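Local coordinates for flavin-nucleotide-binding protein (Azotobacter vinelandii, PDB 6RK0) that binds FAD and heme b as a flavocytochrome and probably works as a low-potential terminal oxidase associated with the iron-only nitrogenase, at residues A[19-24]-A[28-33]; A[99-102]-A[106-109]. All coordinates share one frame; numbering follows the deposited sequence. Where two conformers were deposited one is given.

Contact 1: A[19-24]-A[28-33]. With HEM (protoporphyrin IX containing Fe), chain H.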
loop_
_atom_site.group_PDB
_atom_site.type_symbol
_atom_site.label_atom_id
_atom_site.label_comp_id
_atom_site.label_asym_id
_atom_site.label_seq_id
_atom_site.Cartn_x
_atom_site.Cartn_y
_atom_site.Cartn_z
ATOM N N THR A 19 3.146 -4.040 -20.023
ATOM C CA THR A 19 3.754 -4.554 -18.802
ATOM C C THR A 19 5.258 -4.655 -18.879
ATOM O O THR A 19 5.874 -5.210 -17.973
ATOM C CB THR A 19 3.149 -5.894 -18.370
ATOM O OG1 THR A 19 3.206 -6.839 -19.443
ATOM C CG2 THR A 19 1.716 -5.729 -17.845
ATOM N N HIS A 20 5.877 -4.068 -19.902
ATOM C CA HIS A 20 7.333 -4.150 -20.043
ATOM C C HIS A 20 8.022 -3.139 -19.129
ATOM O O HIS A 20 7.900 -1.924 -19.345
ATOM C CB HIS A 20 7.720 -3.931 -21.502
ATOM C CG HIS A 20 9.200 -3.857 -21.710
ATOM N ND1 HIS A 20 10.041 -4.932 -21.537
ATOM C CD2 HIS A 20 9.997 -2.798 -21.988
ATOM C CE1 HIS A 20 11.285 -4.562 -21.793
ATOM N NE2 HIS A 20 11.286 -3.266 -22.039
ATOM N N VAL A 21 8.742 -3.634 -18.117
ATOM C CA VAL A 21 9.481 -2.776 -17.195
ATOM C C VAL A 21 10.630 -2.137 -17.965
ATOM O O VAL A 21 11.496 -2.832 -18.529
ATOM C CB VAL A 21 10.005 -3.612 -16.012
ATOM C CG1 VAL A 21 10.878 -2.772 -15.091
ATOM C CG2 VAL A 21 8.875 -4.224 -15.222
ATOM N N LYS A 22 10.710 -0.807 -17.916
ATOM C CA LYS A 22 11.764 -0.033 -18.571
ATOM C C LYS A 22 12.790 0.421 -17.544
ATOM O O LYS A 22 13.976 0.087 -17.647
ATOM C CB LYS A 22 11.163 1.174 -19.329
ATOM C CG LYS A 22 12.189 2.169 -19.895
ATOM C CD LYS A 22 11.522 3.456 -20.408
ATOM C CE LYS A 22 12.556 4.490 -20.795
ATOM N NZ LYS A 22 11.928 5.769 -21.274
ATOM N N ARG A 23 12.364 1.209 -16.562
ATOM C CA ARG A 23 13.325 1.727 -15.598
ATOM C C ARG A 23 13.768 0.626 -14.645
ATOM O O ARG A 23 12.955 -0.190 -14.181
ATOM C CB ARG A 23 12.716 2.898 -14.836
ATOM C CG ARG A 23 12.223 3.997 -15.790
ATOM C CD ARG A 23 12.455 5.429 -15.296
ATOM N NE ARG A 23 13.877 5.778 -15.251
ATOM C CZ ARG A 23 14.587 6.314 -16.248
ATOM N NH1 ARG A 23 15.872 6.504 -16.046
ATOM N NH2 ARG A 23 14.045 6.589 -17.449
ATOM N N TYR A 24 15.061 0.587 -14.334
ATOM C CA TYR A 24 15.567 -0.432 -13.419
ATOM C C TYR A 24 15.102 -1.830 -13.864
ATOM O O TYR A 24 14.726 -2.695 -13.060
ATOM C CB TYR A 24 15.240 -0.122 -11.957
ATOM C CG TYR A 24 16.242 0.807 -11.294
ATOM C CD1 TYR A 24 16.617 2.042 -11.867
ATOM C CD2 TYR A 24 16.849 0.436 -10.125
ATOM C CE1 TYR A 24 17.568 2.832 -11.284
ATOM C CE2 TYR A 24 17.803 1.228 -9.526
ATOM C CZ TYR A 24 18.161 2.419 -10.111
ATOM O OH TYR A 24 19.124 3.228 -9.545
ATOM N N ALA A 28 13.201 -6.493 -12.853
ATOM C CA ALA A 28 11.929 -7.034 -13.311
ATOM C C ALA A 28 11.906 -8.551 -13.199
ATOM O O ALA A 28 12.912 -9.244 -13.425
ATOM C CB ALA A 28 11.703 -6.686 -14.775
ATOM N N ARG A 29 10.732 -9.090 -12.882
ATOM C CA ARG A 29 10.458 -10.527 -12.941
ATOM C C ARG A 29 9.085 -10.701 -13.546
ATOM O O ARG A 29 8.143 -10.008 -13.155
ATOM C CB ARG A 29 10.485 -11.159 -11.536
ATOM C CG ARG A 29 11.794 -11.024 -10.819
ATOM C CD ARG A 29 12.810 -11.993 -11.357
ATOM N NE ARG A 29 12.411 -13.402 -11.195
ATOM C CZ ARG A 29 13.089 -14.314 -10.500
ATOM N NH1 ARG A 29 14.208 -14.002 -9.858
ATOM N NH2 ARG A 29 12.628 -15.549 -10.461
ATOM N N TYR A 30 8.969 -11.637 -14.477
ATOM C CA TYR A 30 7.710 -11.924 -15.131
ATOM C C TYR A 30 7.247 -13.353 -14.904
ATOM O O TYR A 30 6.125 -13.708 -15.319
ATOM C CB TYR A 30 7.798 -11.661 -16.643
ATOM C CG TYR A 30 8.236 -10.255 -16.959
ATOM C CD1 TYR A 30 7.366 -9.173 -16.800
ATOM C CD2 TYR A 30 9.516 -10.013 -17.413
ATOM C CE1 TYR A 30 7.765 -7.865 -17.111
ATOM C CE2 TYR A 30 9.935 -8.721 -17.717
ATOM C CZ TYR A 30 9.037 -7.663 -17.576
ATOM O OH TYR A 30 9.405 -6.385 -17.908
ATOM N N ASP A 31 8.090 -14.195 -14.307
ATOM C CA ASP A 31 7.722 -15.584 -14.095
ATOM C C ASP A 31 6.550 -15.689 -13.127
ATOM O O ASP A 31 6.470 -14.979 -12.115
ATOM C CB ASP A 31 8.918 -16.365 -13.563
ATOM C CG ASP A 31 9.525 -15.738 -12.332
ATOM O OD1 ASP A 31 10.050 -14.601 -12.408
ATOM O OD2 ASP A 31 9.442 -16.380 -11.269
ATOM N N GLN A 32 5.651 -16.618 -13.436
ATOM C CA GLN A 32 4.448 -16.741 -12.619
ATOM C C GLN A 32 4.766 -17.231 -11.205
ATOM O O GLN A 32 4.009 -16.922 -10.280
ATOM C CB GLN A 32 3.365 -17.470 -13.420
ATOM C CG GLN A 32 2.771 -16.577 -14.632
ATOM C CD GLN A 32 1.701 -15.501 -14.200
ATOM O OE1 GLN A 32 0.758 -15.871 -13.508
ATOM N NE2 GLN A 32 1.835 -14.189 -14.635
ATOM N N GLU A 33 5.892 -17.921 -10.977
ATOM C CA GLU A 33 6.253 -18.278 -9.609
ATOM C C GLU A 33 6.446 -17.035 -8.745
ATOM O O GLU A 33 5.981 -16.987 -7.602
ATOM C CB GLU A 33 7.527 -19.123 -9.621
ATOM C CG GLU A 33 7.933 -19.572 -8.249
ATOM C CD GLU A 33 9.154 -20.474 -8.265
ATOM O OE1 GLU A 33 9.518 -21.014 -9.347
ATOM O OE2 GLU A 33 9.750 -20.642 -7.183
HETATM C CHA HEM H . 14.477 6.257 -8.051
HETATM C CHB HEM H . 14.057 5.464 -3.345
HETATM C CHC HEM H . 16.421 9.536 -2.458
HETATM C CHD HEM H . 17.130 10.168 -7.168
HETATM C C1A HEM H . 14.167 5.681 -6.837
HETATM C C2A HEM H . 13.457 4.426 -6.701
HETATM C C3A HEM H . 13.336 4.189 -5.386
HETATM C C4A HEM H . 13.974 5.318 -4.698
HETATM C CMA HEM H . 12.707 3.022 -4.628
HETATM C CAA HEM H . 12.994 3.525 -7.839
HETATM C CBA HEM H . 14.117 2.640 -8.398
HETATM C CGA HEM H . 13.474 1.536 -9.190
HETATM O O1A HEM H . 13.495 0.353 -8.739
HETATM O O2A HEM H . 12.896 1.798 -10.276
HETATM C C1B HEM H . 14.681 6.505 -2.677
HETATM C C2B HEM H . 14.725 6.661 -1.237
HETATM C C3B HEM H . 15.366 7.796 -1.004
HETATM C C4B HEM H . 15.760 8.349 -2.288
HETATM C CMB HEM H . 14.106 5.724 -0.218
HETATM C CAB HEM H . 15.728 8.509 0.301
HETATM C CBB HEM H . 15.636 8.005 1.520
HETATM C C1C HEM H . 16.807 10.092 -3.667
HETATM C C2C HEM H . 17.544 11.312 -3.837
HETATM C C3C HEM H . 17.792 11.475 -5.119
HETATM C C4C HEM H . 17.195 10.335 -5.802
HETATM C CMC HEM H . 17.882 12.258 -2.700
HETATM C CAC HEM H . 18.556 12.556 -5.843
HETATM C CBC HEM H . 19.634 13.108 -5.274
HETATM C C1D HEM H . 16.412 9.194 -7.834
HETATM C C2D HEM H . 16.309 9.051 -9.265
HETATM C C3D HEM H . 15.577 7.954 -9.499
HETATM C C4D HEM H . 15.216 7.399 -8.211
HETATM C CMD HEM H . 16.919 10.005 -10.295
HETATM C CAD HEM H . 15.254 7.333 -10.857
HETATM C CBD HEM H . 16.302 6.239 -11.174
HETATM C CGD HEM H . 16.190 5.822 -12.617
HETATM O O1D HEM H . 15.258 5.039 -12.944
HETATM O O2D HEM H . 17.036 6.209 -13.451
HETATM N NA HEM H . 14.488 6.214 -5.609
HETATM N NB HEM H . 15.335 7.539 -3.301
HETATM N NC HEM H . 16.581 9.504 -4.892
HETATM N ND HEM H . 15.747 8.163 -7.199
HETATM FE FE HEM H . 15.504 7.868 -5.254
HETATM O O HOH W 1 11.813 -5.624 -18.551
HETATM O O HOH W 2 17.278 6.770 -5.294
#
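Tyr30 reaches across to the loop 19-24 with its phenol oxygen, to which Val21 N donates over 2.8 Å, nearly straight at 162°. With CG anti to the carbonyl carbon (chi1 -56°) the ring extends toward the loop, and its edge, not its face, meets the backbone: Thr19 O lies near its plane, 3.4 Å from CE1. Water 1, also at the ring edge, sits 2.6 Å from Tyr30 OH and donates to Val21 O, linking the phenol to that carbonyl as well. Next to this hydrogen bond, Val21 CB packs on Ala28 CB at 3.7 Å. The guanidinium of Arg23 meets a heme propionate edge-on and in plane, NE hydrogen-bonding to heme O1D (2.8 Å) and NH1 to heme O2D (2.9 Å), while the Tyr24 ring lies against both propionate arms, with heme CBA over one face toward its rim. With an alanine at Tyr24, the propionate arm carrying CBA would probably lose its flat neighbour and be less restrained, while the other would keep Arg23. The loop precedes strand 28-29, which pairs with strand 169-174, whose Lys172 and Ser170 touch Val21 and Tyr30; Tyr30 and the N-cap residue Asp31 lead on into helix 32-40.

Contact 2: A[99-102]-A[106-109]. With HEM (protoporphyrin IX containing Fe), chain H.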
loop_
_atom_site.group_PDB
_atom_site.type_symbol
_atom_site.label_atom_id
_atom_site.label_comp_id
_atom_site.label_asym_id
_atom_site.label_seq_id
_atom_site.Cartn_x
_atom_site.Cartn_y
_atom_site.Cartn_z
ATOM N N VAL A 99 17.152 1.321 2.252
ATOM C CA VAL A 99 18.511 1.095 1.772
ATOM C C VAL A 99 19.275 2.422 1.872
ATOM O O VAL A 99 18.937 3.411 1.193
ATOM C CB VAL A 99 18.499 0.537 0.338
ATOM C CG1 VAL A 99 19.929 0.373 -0.178
ATOM C CG2 VAL A 99 17.758 -0.793 0.258
ATOM N N ILE A 100 20.267 2.444 2.767
ATOM C CA ILE A 100 21.061 3.614 3.102
ATOM C C ILE A 100 22.387 3.502 2.350
ATOM O O ILE A 100 23.199 2.605 2.608
ATOM C CB ILE A 100 21.313 3.657 4.610
ATOM C CG1 ILE A 100 19.983 3.774 5.374
ATOM C CG2 ILE A 100 22.242 4.801 4.984
ATOM C CD1 ILE A 100 20.049 3.499 6.839
ATOM N N ALA A 101 22.595 4.394 1.390
ATOM C CA ALA A 101 23.773 4.396 0.541
ATOM C C ALA A 101 24.721 5.520 0.956
ATOM O O ALA A 101 24.400 6.375 1.779
ATOM C CB ALA A 101 23.369 4.551 -0.906
ATOM N N ARG A 102 25.914 5.536 0.344
ATOM C CA ARG A 102 26.909 6.580 0.569
ATOM C C ARG A 102 26.539 7.890 -0.097
ATOM O O ARG A 102 27.018 8.939 0.342
ATOM C CB ARG A 102 28.268 6.088 0.062
ATOM C CG ARG A 102 28.794 4.907 0.810
ATOM C CD ARG A 102 29.793 4.077 0.003
ATOM N NE ARG A 102 30.239 2.916 0.740
ATOM C CZ ARG A 102 29.515 1.817 0.936
ATOM N NH1 ARG A 102 28.363 1.632 0.270
ATOM N NH2 ARG A 102 29.969 0.851 1.720
ATOM N N ASN A 106 21.686 7.245 -4.470
ATOM C CA ASN A 106 21.558 5.799 -4.447
ATOM C C ASN A 106 20.868 5.251 -3.187
ATOM O O ASN A 106 20.849 4.026 -2.993
ATOM C CB ASN A 106 22.915 5.158 -4.701
ATOM C CG ASN A 106 23.249 5.168 -6.153
ATOM O OD1 ASN A 106 22.433 4.759 -6.981
ATOM N ND2 ASN A 106 24.454 5.604 -6.497
ATOM N N PHE A 107 20.234 6.094 -2.379
ATOM C CA PHE A 107 19.301 5.551 -1.391
ATOM C C PHE A 107 18.200 4.788 -2.129
ATOM O O PHE A 107 17.901 5.033 -3.305
ATOM C CB PHE A 107 18.664 6.669 -0.544
ATOM C CG PHE A 107 19.438 7.019 0.696
ATOM C CD1 PHE A 107 20.783 7.359 0.634
ATOM C CD2 PHE A 107 18.819 6.999 1.947
ATOM C CE1 PHE A 107 21.495 7.698 1.792
ATOM C CE2 PHE A 107 19.530 7.330 3.107
ATOM C CZ PHE A 107 20.865 7.670 2.997
ATOM N N ASN A 108 17.580 3.840 -1.431
ATOM C CA ASN A 108 16.618 3.016 -2.129
ATOM C C ASN A 108 15.770 2.304 -1.101
ATOM O O ASN A 108 15.806 2.624 0.099
ATOM C CB ASN A 108 17.334 2.083 -3.125
ATOM C CG ASN A 108 16.550 1.897 -4.389
ATOM O OD1 ASN A 108 15.517 1.239 -4.403
ATOM N ND2 ASN A 108 17.011 2.504 -5.457
ATOM N N CYS A 109 14.998 1.327 -1.556
ATOM C CA CYS A 109 14.304 0.462 -0.619
ATOM C C CYS A 109 14.291 -0.942 -1.188
ATOM O O CYS A 109 14.307 -1.140 -2.403
ATOM C CB CYS A 109 12.882 0.922 -0.281
ATOM S SG CYS A 109 11.670 0.644 -1.599
HETATM C CHA HEM H . 14.477 6.257 -8.051
HETATM C CHB HEM H . 14.057 5.464 -3.345
HETATM C CHC HEM H . 16.421 9.536 -2.458
HETATM C CHD HEM H . 17.130 10.168 -7.168
HETATM C C1A HEM H . 14.167 5.681 -6.837
HETATM C C2A HEM H . 13.457 4.426 -6.701
HETATM C C3A HEM H . 13.336 4.189 -5.386
HETATM C C4A HEM H . 13.974 5.318 -4.698
HETATM C CMA HEM H . 12.707 3.022 -4.628
HETATM C CAA HEM H . 12.994 3.525 -7.839
HETATM C CBA HEM H . 14.117 2.640 -8.398
HETATM C CGA HEM H . 13.474 1.536 -9.190
HETATM O O1A HEM H . 13.495 0.353 -8.739
HETATM O O2A HEM H . 12.896 1.798 -10.276
HETATM C C1B HEM H . 14.681 6.505 -2.677
HETATM C C2B HEM H . 14.725 6.661 -1.237
HETATM C C3B HEM H . 15.366 7.796 -1.004
HETATM C C4B HEM H . 15.760 8.349 -2.288
HETATM C CMB HEM H . 14.106 5.724 -0.218
HETATM C CAB HEM H . 15.728 8.509 0.301
HETATM C CBB HEM H . 15.636 8.005 1.520
HETATM C C1C HEM H . 16.807 10.092 -3.667
HETATM C C2C HEM H . 17.544 11.312 -3.837
HETATM C C3C HEM H . 17.792 11.475 -5.119
HETATM C C4C HEM H . 17.195 10.335 -5.802
HETATM C CMC HEM H . 17.882 12.258 -2.700
HETATM C CAC HEM H . 18.556 12.556 -5.843
HETATM C CBC HEM H . 19.634 13.108 -5.274
HETATM C C1D HEM H . 16.412 9.194 -7.834
HETATM C C2D HEM H . 16.309 9.051 -9.265
HETATM C C3D HEM H . 15.577 7.954 -9.499
HETATM C C4D HEM H . 15.216 7.399 -8.211
HETATM C CMD HEM H . 16.919 10.005 -10.295
HETATM C CAD HEM H . 15.254 7.333 -10.857
HETATM C CBD HEM H . 16.302 6.239 -11.174
HETATM C CGD HEM H . 16.190 5.822 -12.617
HETATM O O1D HEM H . 15.258 5.039 -12.944
HETATM O O2D HEM H . 17.036 6.209 -13.451
HETATM N NA HEM H . 14.488 6.214 -5.609
HETATM N NB HEM H . 15.335 7.539 -3.301
HETATM N NC HEM H . 16.581 9.504 -4.892
HETATM N ND HEM H . 15.747 8.163 -7.199
HETATM FE FE HEM H . 15.504 7.868 -5.254
HETATM O O HOH W 2 17.278 6.770 -5.294
#
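Phe107 lays one ring face against the backbone of the opposing strand end: Ile100 CA stands 4.0 Å from the ring centroid and only 11° off the normal, a CH-pi contact centred on the face. The side chains of Ile100 and Phe107 run side by side in the same direction; with CG1 beside the backbone N (chi1 -62°), the CG2 branch of Ile100 is the one that comes 3.8 Å from Phe107 CZ. At the neighbouring part of the ring, CE1 approaches Ala101 O at 3.2 Å. The heme vinyl carbon CBB reaches Phe107 CD2 obliquely at 3.4 Å, so the ring touches the strand end with a face and the vinyl group at its CD2 side.

Behind the ring, Val99 and Asn108 form a hydrogen-bonded antiparallel pair. Val99 N donates to Asn108 O from well above the carbonyl plane, whereas Asn108 N meets Val99 O with a smaller tilt of 19°. Both side chains leave from the same face of the sheet, but the amide of Asn108 then swings away from Val99 to bring OD1 within 3.3 Å of heme CMA; the same oxygen accepts from Cys109 N at 2.9 Å, which fixes the turn of the amide. Leu148 of the second subunit packs on Phe107 as well.

Chemically, this buried hairpin end offers the heme a largely apolar surface in which the Asn108 amide and the Phe107 carbonyl are the polar elements. Phe107 O accepts a hydrogen bond from water 2, which is bound to the iron; this is consistent with the carbonyl orienting the water ligand, and it is likely to polarise it.

The two contacts illustrate how one cofactor can be served by unlike surroundings. Contact 1 is partly buried, joins a loop to strand 28-29 and the turn beyond it, and meets the polar side of the heme: a phenol-backbone hydrogen bond with a bridging water spans the segments, Arg23 pairs with the propionate, and the backbone N atoms of Lys22 and Arg23 bind the FAD. Contact 2 is buried at the end of the hairpin of strands 88-100 and 108-118, where backbone pairing and aromatic packing face the vinyl and methyl rim. Their centres are 22 Å apart and they do not touch, yet both reach the same antiparallel sheet, where strands 28-29 and 108-118 each pair with strand 169-174.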